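Local coordinates for putative NADH-flavin reductase (Lactobacillus casei ATCC 334, PDB 3H2S), which binds NADPH in a Rossmann-type fold and is probably an NAD(P)H-dependent oxidoreductase, perhaps a flavin reductase, at residues 26-31 against 44-49; 107-112 against 175-180; 170-175 against 210-215. All blocks are in the same frame, centred on the assembly; numbering follows the deposited sequence.

Contact 1: residues 26-31 against 44-49; sequences EVLAVV and TVATLV
Leu28 reaches Leu48 because its CG lies anti to the backbone N (chi1 179°) and chi2 near +60° turns CD1 toward the neighbouring strand, where it rests 4.0 Å from Leu48 CB and also touches the peptide between Thr47 and Leu48. On the other face of the sheet Val31 holds CG2 between its backbone N and carbonyl carbon (chi1 -56°), which sets that methyl 3.9 Å from Val49 CG2 and beside Thr47 OG1. Val45 CG1 bridges Val27 CG1 and the methyl of Ala29. The strands run parallel, their axes 4.5 Å apart at closest. Ala29 is held on both its backbone polar atoms by strand 46-49: its N gives to Ala46 O at 2.9 Å and its O accepts from Leu48 N at 2.8 Å. Val31 N donates to Leu48 O at 2.9 Å, and the CA-H of Val30 approaches the same oxygen. Before Ala46 the ladder opens, and a water takes over, donating to Val27 O at 2.7 Å and accepting from Ala46 N. Helix 34-40 connects the two strands as a beta-alpha-beta unit and packs on Val31, Thr47 and Val49, while Val27 meets helix 11-22. Val31, at the C-terminal end of its strand, also touches Thr9 of the NADPH site. Backbone hydrogen bonds and apolar methyl contacts thus join the outermost strand 46-49 to the Rossmann sheet, with one water bridging where the strands part.

Contact 2: residues 107-112 against 175-180; sequences ASLAMP and DTLLVG
Ala110, in the loop after strand 99-103, and Thr176, in the loop after strand 170-173, form a single backbone bridge, and both polar atoms of Ala110 are used in it. Its N donates to Asp175 O at 2.8 Å, and its O accepts from Leu177 N at 2.9 Å. Asp175 O has a second donor, a water 3.1 Å away that also makes a weak bond to Ser108 O. The carboxylate of Asp175 turns to Arg209, with a salt bridge from OD1 to NE, and NH1 of the same arginine bonds Ser108 OG. Apolar contacts flank the bridge. Leu109 and Leu177 meet at about a right angle, CD1 to CD1 at 4.0 Å, and Leu109 CD2 lies 3.6 Å from Asp175 O. Thr176 has CG2 anti to its backbone N (chi1 -57° for OG1), which places this methyl 3.8 Å from Pro112 CA and against Ala110 O. Pro112 CD packs on Leu177 CB at 4.2 Å. Leu177 also touches Ser106, and its side chain comes about 4 Å from that of Glu160, both residues of the NADPH site. The loops are joined by main-chain hydrogen bonds and by Arg209, which pairs with a carboxylate on one loop and a hydroxyl on the other, while leucine packing connects them to the edge of the cofactor pocket.

Contact 3: residues 170-175 against 210-215; sequences YVAGKD and IVVRDA
Strands 170-173 and 210-214 run antiparallel at 153°, their axes 4.6 Å apart at closest. Val171 and Arg213 form a hydrogen-bonded pair: Val171 N gives to Arg213 O at 2.8 Å, and Arg213 N returns a bond to Val171 O at 2.9 Å. Gly173 and Val211 form the next such pair, but less evenly. Gly173 N meets Val211 O at 2.8 Å, whereas Val211 N reaches Gly173 O at 3.2 Å from above its carbonyl plane, as strand 170-173 ends. Val211 CG1 packs closely on the Gly173 backbone, where a side chain would be tight. In the non-hydrogen-bonded pair Ala172-Val212, Val212 CG1 touches the alanine methyl and, obliquely, the Tyr170 ring, 3.8 Å from CD1. With CG between its backbone N and carbonyl carbon (chi1 71°), Tyr170 turns its ring along this face, which helix 189-201 covers; the hydroxyl bonds Asp198. On the face of Val171, the Arg213 chain, extended from CG to NE, lays one guanidinium face over Val171 CG2, offset toward the rim, while Val171 CG2 also meets Ala215 CB at 4.0 Å. Arg213 NH1 donates to Asp214 O at 2.9 Å, a bent bond (137° at the hydrogen) that helps hold the group in place. Were Arg213 replaced by an alanine, the Val171 methyl would probably lose the guanidinium lying over it and Asp214 O this N-H donor. The Asp214 carboxylate itself is held by His186, Asn191 and Thr188. Arg213 also touches Ser159 of the NADPH site, whose OG bonds Val212 O. Main-chain bonds thus join edge strand 170-173 to the sheet, with an aliphatic and aromatic cluster beneath the helix on one face and a guanidinium shielding valine on the other.

Overall arrangement
Contacts 1 and 3 lie at opposite edges of the same mixed sheet, their centres 28 Å apart on opposite sides of the chain's centre: strand 46-49 is outermost at one edge, 170-173 at the other. Bound NADPH spans the ground between. Val31 of contact 1 comes about 6 Å from it, side chain to ligand, while Leu109 of contact 2 stands about 7 Å away and Val211 of contact 3 about 9 Å. Contacts 2 and 3 share Asp175 and touch directly, centres 9 Å apart, with Leu109 CD1 against Val211 CG2 at 3.6 Å and Leu178 against Arg213. The chain leaving strand 170-173 thus passes directly from contact 3 into contact 2.

Contact 1: residues 26-31 against 44-49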
ATOM      1  N   GLU A  26     -10.328  23.451 -13.077  1.00 13.54           N
ATOM      2  CA  GLU A  26     -11.554  22.658 -13.115  1.00 14.29           C
ATOM      3  C   GLU A  26     -11.508  21.616 -12.005  1.00 12.36           C
ATOM      4  O   GLU A  26     -10.585  20.812 -11.944  1.00 14.35           O
ATOM      5  CB  GLU A  26     -11.684  21.945 -14.462  1.00 15.96           C
ATOM      6  CG  GLU A  26     -12.985  21.163 -14.609  1.00 21.36           C
ATOM      7  CD  GLU A  26     -12.999  20.288 -15.836  1.00 29.78           C
ATOM      8  OE1 GLU A  26     -12.091  20.441 -16.682  1.00 32.41           O
ATOM      9  OE2 GLU A  26     -13.912  19.442 -15.951  1.00 35.16           O
ATOM     10  N   VAL A  27     -12.470  21.674 -11.097  1.00 11.34           N
ATOM     11  CA  VAL A  27     -12.456  20.791  -9.936  1.00 10.24           C
ATOM     12  C   VAL A  27     -13.414  19.631 -10.125  1.00 10.28           C
ATOM     13  O   VAL A  27     -14.543  19.816 -10.586  1.00 11.70           O
ATOM     14  CB  VAL A  27     -12.813  21.556  -8.641  1.00 12.05           C
ATOM     15  CG1 VAL A  27     -12.974  20.582  -7.473  1.00 14.39           C
ATOM     16  CG2 VAL A  27     -11.709  22.593  -8.338  1.00 14.51           C
ATOM     17  N   LEU A  28     -12.956  18.436  -9.763  1.00  8.23           N
ATOM     18  CA  LEU A  28     -13.843  17.294  -9.602  1.00 11.10           C
ATOM     19  C   LEU A  28     -13.806  16.859  -8.143  1.00  8.56           C
ATOM     20  O   LEU A  28     -12.765  16.427  -7.652  1.00 12.16           O
ATOM     21  CB  LEU A  28     -13.402  16.135 -10.495  1.00 12.20           C
ATOM     22  CG  LEU A  28     -14.266  14.877 -10.363  1.00 10.67           C
ATOM     23  CD1 LEU A  28     -15.722  15.158 -10.722  1.00 14.94           C
ATOM     24  CD2 LEU A  28     -13.713  13.732 -11.174  1.00 19.47           C
ATOM     25  N   ALA A  29     -14.917  17.071  -7.440  1.00 12.73           N
ATOM     26  CA  ALA A  29     -15.017  16.749  -6.011  1.00 10.81           C
ATOM     27  C   ALA A  29     -15.535  15.335  -5.853  1.00 10.63           C
ATOM     28  O   ALA A  29     -16.636  15.021  -6.296  1.00 13.62           O
ATOM     29  CB  ALA A  29     -15.965  17.714  -5.324  1.00 10.72           C
ATOM     30  N   VAL A  30     -14.692  14.461  -5.319  1.00  8.95           N
ATOM     31  CA  VAL A  30     -15.090  13.105  -5.032  1.00 11.09           C
ATOM     32  C   VAL A  30     -15.708  13.082  -3.638  1.00 10.32           C
ATOM     33  O   VAL A  30     -15.043  13.409  -2.656  1.00  8.86           O
ATOM     34  CB  VAL A  30     -13.873  12.159  -5.073  1.00  9.54           C
ATOM     35  CG1 VAL A  30     -14.303  10.711  -4.811  1.00 12.19           C
ATOM     36  CG2 VAL A  30     -13.155  12.308  -6.424  1.00  9.69           C
ATOM     37  N   VAL A  31     -16.971  12.680  -3.557  1.00 12.27           N
ATOM     38  CA  VAL A  31     -17.740  12.845  -2.327  1.00 13.18           C
ATOM     39  C   VAL A  31     -18.591  11.610  -2.047  1.00 14.08           C
ATOM     40  O   VAL A  31     -18.778  10.766  -2.919  1.00 12.58           O
ATOM     41  CB  VAL A  31     -18.670  14.097  -2.406  1.00 11.35           C
ATOM     42  CG1 VAL A  31     -17.841  15.354  -2.714  1.00 11.60           C
ATOM     43  CG2 VAL A  31     -19.762  13.902  -3.466  1.00 17.15           C
ATOM     44  N   THR A  44     -22.180  24.527  -8.346  1.00 33.03           N
ATOM     45  CA  THR A  44     -21.456  24.690  -9.598  1.00 30.33           C
ATOM     46  C   THR A  44     -20.208  23.819  -9.665  1.00 28.78           C
ATOM     47  O   THR A  44     -19.438  23.903 -10.622  1.00 29.91           O
ATOM     48  CB  THR A  44     -21.094  26.156  -9.815  1.00 31.45           C
ATOM     49  N   VAL A  45     -19.946  23.068  -8.600  1.00 23.94           N
ATOM     50  CA  VAL A  45     -18.742  22.244  -8.539  1.00 17.74           C
ATOM     51  C   VAL A  45     -19.060  20.818  -8.975  1.00 15.23           C
ATOM     52  O   VAL A  45     -19.954  20.187  -8.425  1.00 16.95           O
ATOM     53  CB  VAL A  45     -18.159  22.227  -7.104  1.00 16.66           C
ATOM     54  CG1 VAL A  45     -16.953  21.295  -7.024  1.00 18.48           C
ATOM     55  CG2 VAL A  45     -17.765  23.639  -6.691  1.00 20.04           C
ATOM     56  N   ALA A  46     -18.328  20.314  -9.960  1.00 16.13           N
ATOM     57  CA  ALA A  46     -18.597  18.987 -10.504  1.00 16.20           C
ATOM     58  C   ALA A  46     -18.273  17.915  -9.475  1.00 16.28           C
ATOM     59  O   ALA A  46     -17.355  18.066  -8.678  1.00 15.83           O
ATOM     60  CB  ALA A  46     -17.811  18.755 -11.792  1.00 15.74           C
ATOM     61  N   THR A  47     -19.065  16.857  -9.467  1.00 14.79           N
ATOM     62  CA  THR A  47     -19.080  15.923  -8.357  1.00 16.30           C
ATOM     63  C   THR A  47     -18.906  14.501  -8.913  1.00 14.65           C
ATOM     64  O   THR A  47     -19.390  14.189 -10.008  1.00 16.97           O
ATOM     65  CB  THR A  47     -20.428  16.093  -7.596  1.00 18.52           C
ATOM     66  OG1 THR A  47     -20.208  16.712  -6.325  1.00 21.43           O
ATOM     67  CG2 THR A  47     -21.174  14.826  -7.465  1.00 15.15           C
ATOM     68  N   LEU A  48     -18.109  13.683  -8.235  1.00 13.71           N
ATOM     69  CA  LEU A  48     -18.172  12.234  -8.438  1.00 12.22           C
ATOM     70  C   LEU A  48     -18.502  11.519  -7.128  1.00 14.41           C
ATOM     71  O   LEU A  48     -17.745  11.612  -6.156  1.00 11.35           O
ATOM     72  CB  LEU A  48     -16.846  11.716  -9.002  1.00 13.80           C
ATOM     73  CG  LEU A  48     -16.724  10.190  -9.070  1.00 11.61           C
ATOM     74  CD1 LEU A  48     -17.710   9.605 -10.101  1.00 14.81           C
ATOM     75  CD2 LEU A  48     -15.276   9.820  -9.406  1.00 12.91           C
ATOM     76  N   VAL A  49     -19.688  10.917  -7.066  1.00 14.59           N
ATOM     77  CA  VAL A  49     -20.151  10.271  -5.836  1.00 13.38           C
ATOM     78  C   VAL A  49     -19.740   8.811  -5.856  1.00 15.50           C
ATOM     79  O   VAL A  49     -20.391   7.977  -6.500  1.00 13.27           O
ATOM     80  CB  VAL A  49     -21.697  10.368  -5.652  1.00 14.97           C
ATOM     81  CG1 VAL A  49     -22.122   9.710  -4.336  1.00 14.60           C
ATOM     82  CG2 VAL A  49     -22.155  11.816  -5.669  1.00 13.34           C
TER
HETATM   83  O   HOH W   1     -16.279  21.773 -11.019  1.00 18.79           O

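Contact 2: residues 107-112 against 175-180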
ATOM      1  N   ALA A 107       2.923  13.840  13.157  1.00 15.51           N
ATOM      2  CA  ALA A 107       3.679  12.871  13.959  1.00 16.59           C
ATOM      3  C   ALA A 107       4.858  12.234  13.214  1.00 14.49           C
ATOM      4  O   ALA A 107       5.731  11.620  13.826  1.00 16.45           O
ATOM      5  CB  ALA A 107       2.746  11.796  14.508  1.00 14.90           C
ATOM      6  N   SER A 108       4.892  12.403  11.896  1.00 11.48           N
ATOM      7  CA  SER A 108       6.014  11.911  11.097  1.00 11.75           C
ATOM      8  C   SER A 108       7.110  12.965  10.961  1.00 11.85           C
ATOM      9  O   SER A 108       8.118  12.745  10.285  1.00 12.31           O
ATOM     10  CB  SER A 108       5.529  11.432   9.721  1.00 13.68           C
ATOM     11  OG  SER A 108       5.038  12.500   8.928  1.00 13.40           O
ATOM     12  N   LEU A 109       6.867  14.147  11.532  1.00  9.59           N
ATOM     13  CA  LEU A 109       7.883  15.197  11.593  1.00 10.47           C
ATOM     14  C   LEU A 109       8.783  15.022  12.813  1.00 10.61           C
ATOM     15  O   LEU A 109       8.356  14.472  13.835  1.00  9.17           O
ATOM     16  CB  LEU A 109       7.226  16.570  11.672  1.00  9.73           C
ATOM     17  CG  LEU A 109       6.357  17.039  10.514  1.00  9.57           C
ATOM     18  CD1 LEU A 109       5.579  18.285  10.938  1.00 11.87           C
ATOM     19  CD2 LEU A 109       7.208  17.280   9.279  1.00  8.12           C
ATOM     20  N   ALA A 110      10.014  15.515  12.709  1.00 10.30           N
ATOM     21  CA  ALA A 110      10.884  15.638  13.875  1.00 13.36           C
ATOM     22  C   ALA A 110      10.440  16.792  14.777  1.00 12.53           C
ATOM     23  O   ALA A 110      10.122  17.887  14.298  1.00 12.97           O
ATOM     24  CB  ALA A 110      12.333  15.835  13.450  1.00 11.73           C
HETATM   25  N   MSE A 111      10.559  16.587  16.085  1.00 12.61           N
HETATM   26  CA  MSE A 111      10.614  17.704  17.015  1.00 15.94           C
HETATM   27  C   MSE A 111      11.818  18.597  16.712  1.00 17.71           C
HETATM   28  O   MSE A 111      12.832  18.133  16.185  1.00 16.61           O
HETATM   29  CB  MSE A 111      10.698  17.195  18.463  1.00 16.81           C
HETATM   30  CG  MSE A 111       9.444  16.482  18.939  1.00 16.96           C
HETATM   31 SE   MSE A 111       7.892  17.679  19.126  1.00 38.00          SE
HETATM   32  CE  MSE A 111       6.940  16.670  20.515  1.00 37.60           C
ATOM     33  N   PRO A 112      11.710  19.890  17.046  1.00 19.16           N
ATOM     34  CA  PRO A 112      12.845  20.791  16.876  1.00 21.29           C
ATOM     35  C   PRO A 112      14.095  20.205  17.527  1.00 22.39           C
ATOM     36  O   PRO A 112      14.014  19.662  18.621  1.00 18.14           O
ATOM     37  CB  PRO A 112      12.390  22.058  17.611  1.00 20.83           C
ATOM     38  CG  PRO A 112      10.895  22.031  17.499  1.00 23.79           C
ATOM     39  CD  PRO A 112      10.516  20.575  17.576  1.00 18.59           C
ATOM     40  N   ASP A 175      11.349  18.515   7.183  1.00 11.64           N
ATOM     41  CA  ASP A 175      10.966  17.367   8.018  1.00 12.97           C
ATOM     42  C   ASP A 175      10.820  17.697   9.501  1.00 11.36           C
ATOM     43  O   ASP A 175      10.637  16.791  10.322  1.00 10.89           O
ATOM     44  CB  ASP A 175      11.964  16.215   7.856  1.00 13.54           C
ATOM     45  CG  ASP A 175      11.980  15.653   6.448  1.00 16.88           C
ATOM     46  OD1 ASP A 175      10.925  15.166   5.988  1.00 14.05           O
ATOM     47  OD2 ASP A 175      13.070  15.621   5.838  1.00 22.85           O
ATOM     48  N   THR A 176      11.027  18.964   9.854  1.00 10.93           N
ATOM     49  CA  THR A 176      11.009  19.385  11.254  1.00 11.95           C
ATOM     50  C   THR A 176       9.820  20.296  11.550  1.00 11.69           C
ATOM     51  O   THR A 176       9.508  21.183  10.769  1.00 13.33           O
ATOM     52  CB  THR A 176      12.336  20.096  11.652  1.00 11.43           C
ATOM     53  OG1 THR A 176      13.436  19.217  11.385  1.00 16.16           O
ATOM     54  CG2 THR A 176      12.340  20.415  13.141  1.00 15.66           C
ATOM     55  N   LEU A 177       9.113  20.011  12.641  1.00 13.83           N
ATOM     56  CA  LEU A 177       8.035  20.866  13.094  1.00 14.79           C
ATOM     57  C   LEU A 177       8.505  22.318  13.113  1.00 16.41           C
ATOM     58  O   LEU A 177       9.589  22.620  13.634  1.00 20.22           O
ATOM     59  CB  LEU A 177       7.595  20.446  14.504  1.00 16.40           C
ATOM     60  CG  LEU A 177       6.278  21.050  15.001  1.00 19.09           C
ATOM     61  CD1 LEU A 177       5.093  20.469  14.217  1.00 18.15           C
ATOM     62  CD2 LEU A 177       6.138  20.784  16.492  1.00 19.16           C
ATOM     63  N   LEU A 178       7.661  23.204  12.584  1.00 13.06           N
ATOM     64  CA  LEU A 178       7.911  24.635  12.563  1.00 16.52           C
ATOM     65  C   LEU A 178       7.159  25.355  13.681  1.00 17.77           C
ATOM     66  O   LEU A 178       6.015  25.035  14.005  1.00 16.26           O
ATOM     67  CB  LEU A 178       7.495  25.228  11.215  1.00 17.63           C
ATOM     68  CG  LEU A 178       8.144  24.626   9.963  1.00 20.38           C
ATOM     69  CD1 LEU A 178       7.561  25.258   8.704  1.00 19.33           C
ATOM     70  CD2 LEU A 178       9.673  24.793  10.004  1.00 20.99           C
ATOM     71  N   VAL A 179       7.818  26.336  14.271  1.00 17.59           N
ATOM     72  CA  VAL A 179       7.207  27.104  15.351  1.00 20.22           C
ATOM     73  C   VAL A 179       7.327  28.573  14.989  1.00 21.68           C
ATOM     74  O   VAL A 179       8.362  29.006  14.498  1.00 19.05           O
ATOM     75  CB  VAL A 179       7.932  26.854  16.693  1.00 22.81           C
ATOM     76  CG1 VAL A 179       7.399  27.790  17.773  1.00 25.70           C
ATOM     77  CG2 VAL A 179       7.793  25.389  17.120  1.00 21.45           C
ATOM     78  N   GLY A 180       6.226  29.306  15.114  1.00 24.17           N
ATOM     79  CA  GLY A 180       6.202  30.713  14.736  1.00 25.54           C
ATOM     80  C   GLY A 180       6.610  31.640  15.873  1.00 28.37           C
ATOM     81  O   GLY A 180       7.005  31.194  16.954  1.00 23.04           O
TER
HETATM   82  O   HOH W   2      11.243  13.823   9.919  1.00 35.74           O

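Contact 3: residues 170-175 against 210-215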
ATOM      1  N   TYR A 170       1.992  31.414   4.111  1.00 12.40           N
ATOM      2  CA  TYR A 170       2.609  30.301   4.826  1.00 10.79           C
ATOM      3  C   TYR A 170       4.131  30.298   4.730  1.00 13.47           C
ATOM      4  O   TYR A 170       4.730  30.972   3.868  1.00 13.20           O
ATOM      5  CB  TYR A 170       2.016  28.951   4.392  1.00 10.71           C
ATOM      6  CG  TYR A 170       2.411  28.537   2.996  1.00 10.22           C
ATOM      7  CD1 TYR A 170       3.647  27.935   2.745  1.00  9.47           C
ATOM      8  CD2 TYR A 170       1.600  28.840   1.912  1.00 11.34           C
ATOM      9  CE1 TYR A 170       4.041  27.626   1.453  1.00 14.46           C
ATOM     10  CE2 TYR A 170       2.011  28.584   0.616  1.00 14.83           C
ATOM     11  CZ  TYR A 170       3.226  27.972   0.392  1.00  9.32           C
ATOM     12  OH  TYR A 170       3.600  27.643  -0.893  1.00 11.40           O
ATOM     13  N   VAL A 171       4.751  29.644   5.704  1.00 12.88           N
ATOM     14  CA  VAL A 171       6.189  29.368   5.676  1.00 12.83           C
ATOM     15  C   VAL A 171       6.410  27.862   5.548  1.00 13.00           C
ATOM     16  O   VAL A 171       5.693  27.073   6.155  1.00 13.86           O
ATOM     17  CB  VAL A 171       6.871  29.860   6.961  1.00 14.43           C
ATOM     18  CG1 VAL A 171       8.359  29.468   6.955  1.00 15.69           C
ATOM     19  CG2 VAL A 171       6.721  31.376   7.096  1.00 17.50           C
ATOM     20  N   ALA A 172       7.370  27.454   4.729  1.00 13.01           N
ATOM     21  CA  ALA A 172       7.571  26.025   4.482  1.00 11.91           C
ATOM     22  C   ALA A 172       8.908  25.511   5.014  1.00 10.69           C
ATOM     23  O   ALA A 172       9.895  26.243   5.062  1.00 15.59           O
ATOM     24  CB  ALA A 172       7.416  25.702   3.004  1.00 11.67           C
ATOM     25  N   GLY A 173       8.923  24.249   5.431  1.00 11.66           N
ATOM     26  CA  GLY A 173      10.159  23.564   5.774  1.00 11.76           C
ATOM     27  C   GLY A 173      10.140  22.157   5.208  1.00 12.66           C
ATOM     28  O   GLY A 173       9.418  21.874   4.246  1.00 11.93           O
ATOM     29  N   LYS A 174      10.973  21.288   5.767  1.00 12.08           N
ATOM     30  CA  LYS A 174      11.177  19.953   5.212  1.00 16.17           C
ATOM     31  C   LYS A 174      10.589  18.906   6.158  1.00 15.91           C
ATOM     32  O   LYS A 174       9.425  18.546   6.021  1.00 16.03           O
ATOM     33  CB  LYS A 174      12.667  19.687   4.961  1.00 18.84           C
ATOM     34  CG  LYS A 174      13.308  20.643   3.972  1.00 26.62           C
ATOM     35  CD  LYS A 174      14.609  21.219   4.513  1.00 41.13           C
ATOM     36  CE  LYS A 174      14.974  22.522   3.802  1.00 48.22           C
ATOM     37  NZ  LYS A 174      16.429  22.827   3.922  1.00 55.10           N
ATOM     38  N   ASP A 175      11.349  18.515   7.183  1.00 11.64           N
ATOM     39  CA  ASP A 175      10.966  17.367   8.018  1.00 12.97           C
ATOM     40  C   ASP A 175      10.820  17.697   9.501  1.00 11.36           C
ATOM     41  O   ASP A 175      10.637  16.791  10.322  1.00 10.89           O
ATOM     42  CB  ASP A 175      11.964  16.215   7.856  1.00 13.54           C
ATOM     43  CG  ASP A 175      11.980  15.653   6.448  1.00 16.88           C
ATOM     44  OD1 ASP A 175      10.925  15.166   5.988  1.00 14.05           O
ATOM     45  OD2 ASP A 175      13.070  15.621   5.838  1.00 22.85           O
ATOM     46  N   ILE A 210       7.186  18.198   2.480  1.00 12.39           N
ATOM     47  CA  ILE A 210       7.385  19.469   3.157  1.00 10.29           C
ATOM     48  C   ILE A 210       6.398  19.656   4.316  1.00 10.84           C
ATOM     49  O   ILE A 210       5.443  18.899   4.450  1.00 12.13           O
ATOM     50  CB  ILE A 210       7.302  20.646   2.177  1.00  8.53           C
ATOM     51  CG1 ILE A 210       5.955  20.648   1.440  1.00  9.60           C
ATOM     52  CG2 ILE A 210       8.493  20.595   1.185  1.00 10.84           C
ATOM     53  CD1 ILE A 210       5.662  21.956   0.676  1.00 11.23           C
ATOM     54  N   VAL A 211       6.692  20.604   5.201  1.00 10.03           N
ATOM     55  CA  VAL A 211       5.773  20.943   6.289  1.00  8.98           C
ATOM     56  C   VAL A 211       5.480  22.428   6.139  1.00 11.51           C
ATOM     57  O   VAL A 211       6.359  23.192   5.744  1.00 10.40           O
ATOM     58  CB  VAL A 211       6.409  20.696   7.670  1.00 10.48           C
ATOM     59  CG1 VAL A 211       7.788  21.366   7.775  1.00 12.13           C
ATOM     60  CG2 VAL A 211       5.492  21.171   8.792  1.00 10.25           C
ATOM     61  N   VAL A 212       4.276  22.844   6.510  1.00  9.81           N
ATOM     62  CA  VAL A 212       3.920  24.262   6.390  1.00 10.29           C
ATOM     63  C   VAL A 212       3.306  24.816   7.667  1.00 12.43           C
ATOM     64  O   VAL A 212       2.590  24.107   8.370  1.00  8.68           O
ATOM     65  CB  VAL A 212       2.986  24.514   5.184  1.00  9.26           C
ATOM     66  CG1 VAL A 212       3.750  24.312   3.892  1.00  8.99           C
ATOM     67  CG2 VAL A 212       1.782  23.589   5.226  1.00 10.17           C
ATOM     68  N   ARG A 213       3.607  26.078   7.975  1.00 12.12           N
ATOM     69  CA  ARG A 213       2.933  26.771   9.067  1.00 11.48           C
ATOM     70  C   ARG A 213       2.423  28.130   8.588  1.00 11.88           C
ATOM     71  O   ARG A 213       2.877  28.649   7.557  1.00 11.06           O
ATOM     72  CB  ARG A 213       3.881  26.958  10.257  1.00 11.84           C
ATOM     73  CG  ARG A 213       5.000  27.980  10.009  1.00 13.04           C
ATOM     74  CD  ARG A 213       5.698  28.330  11.316  1.00 10.40           C
ATOM     75  NE  ARG A 213       6.915  29.115  11.119  1.00 18.15           N
ATOM     76  CZ  ARG A 213       6.958  30.447  11.074  1.00 20.31           C
ATOM     77  NH1 ARG A 213       5.839  31.162  11.068  1.00 16.42           N
ATOM     78  NH2 ARG A 213       8.128  31.067  10.954  1.00 19.97           N
ATOM     79  N   ASP A 214       1.523  28.724   9.369  1.00 12.20           N
ATOM     80  CA  ASP A 214       1.073  30.082   9.106  1.00 11.62           C
ATOM     81  C   ASP A 214       2.262  31.026   9.230  1.00 13.23           C
ATOM     82  O   ASP A 214       3.052  30.914  10.171  1.00 13.01           O
ATOM     83  CB  ASP A 214      -0.000  30.507  10.111  1.00 12.85           C
ATOM     84  CG  ASP A 214      -1.294  29.736   9.957  1.00 15.86           C
ATOM     85  OD1 ASP A 214      -1.612  29.308   8.818  1.00 11.00           O
ATOM     86  OD2 ASP A 214      -2.026  29.616  10.970  1.00 16.34           O
ATOM     87  N   ALA A 215       2.306  32.030   8.361  1.00 17.18           N
ATOM     88  CA  ALA A 215       3.334  33.077   8.450  1.00 21.20           C
ATOM     89  C   ALA A 215       2.978  34.075   9.539  1.00 25.58           C
ATOM     90  O   ALA A 215       1.870  34.047  10.081  1.00 24.44           O
ATOM     91  CB  ALA A 215       3.492  33.788   7.118  1.00 19.96           C
TER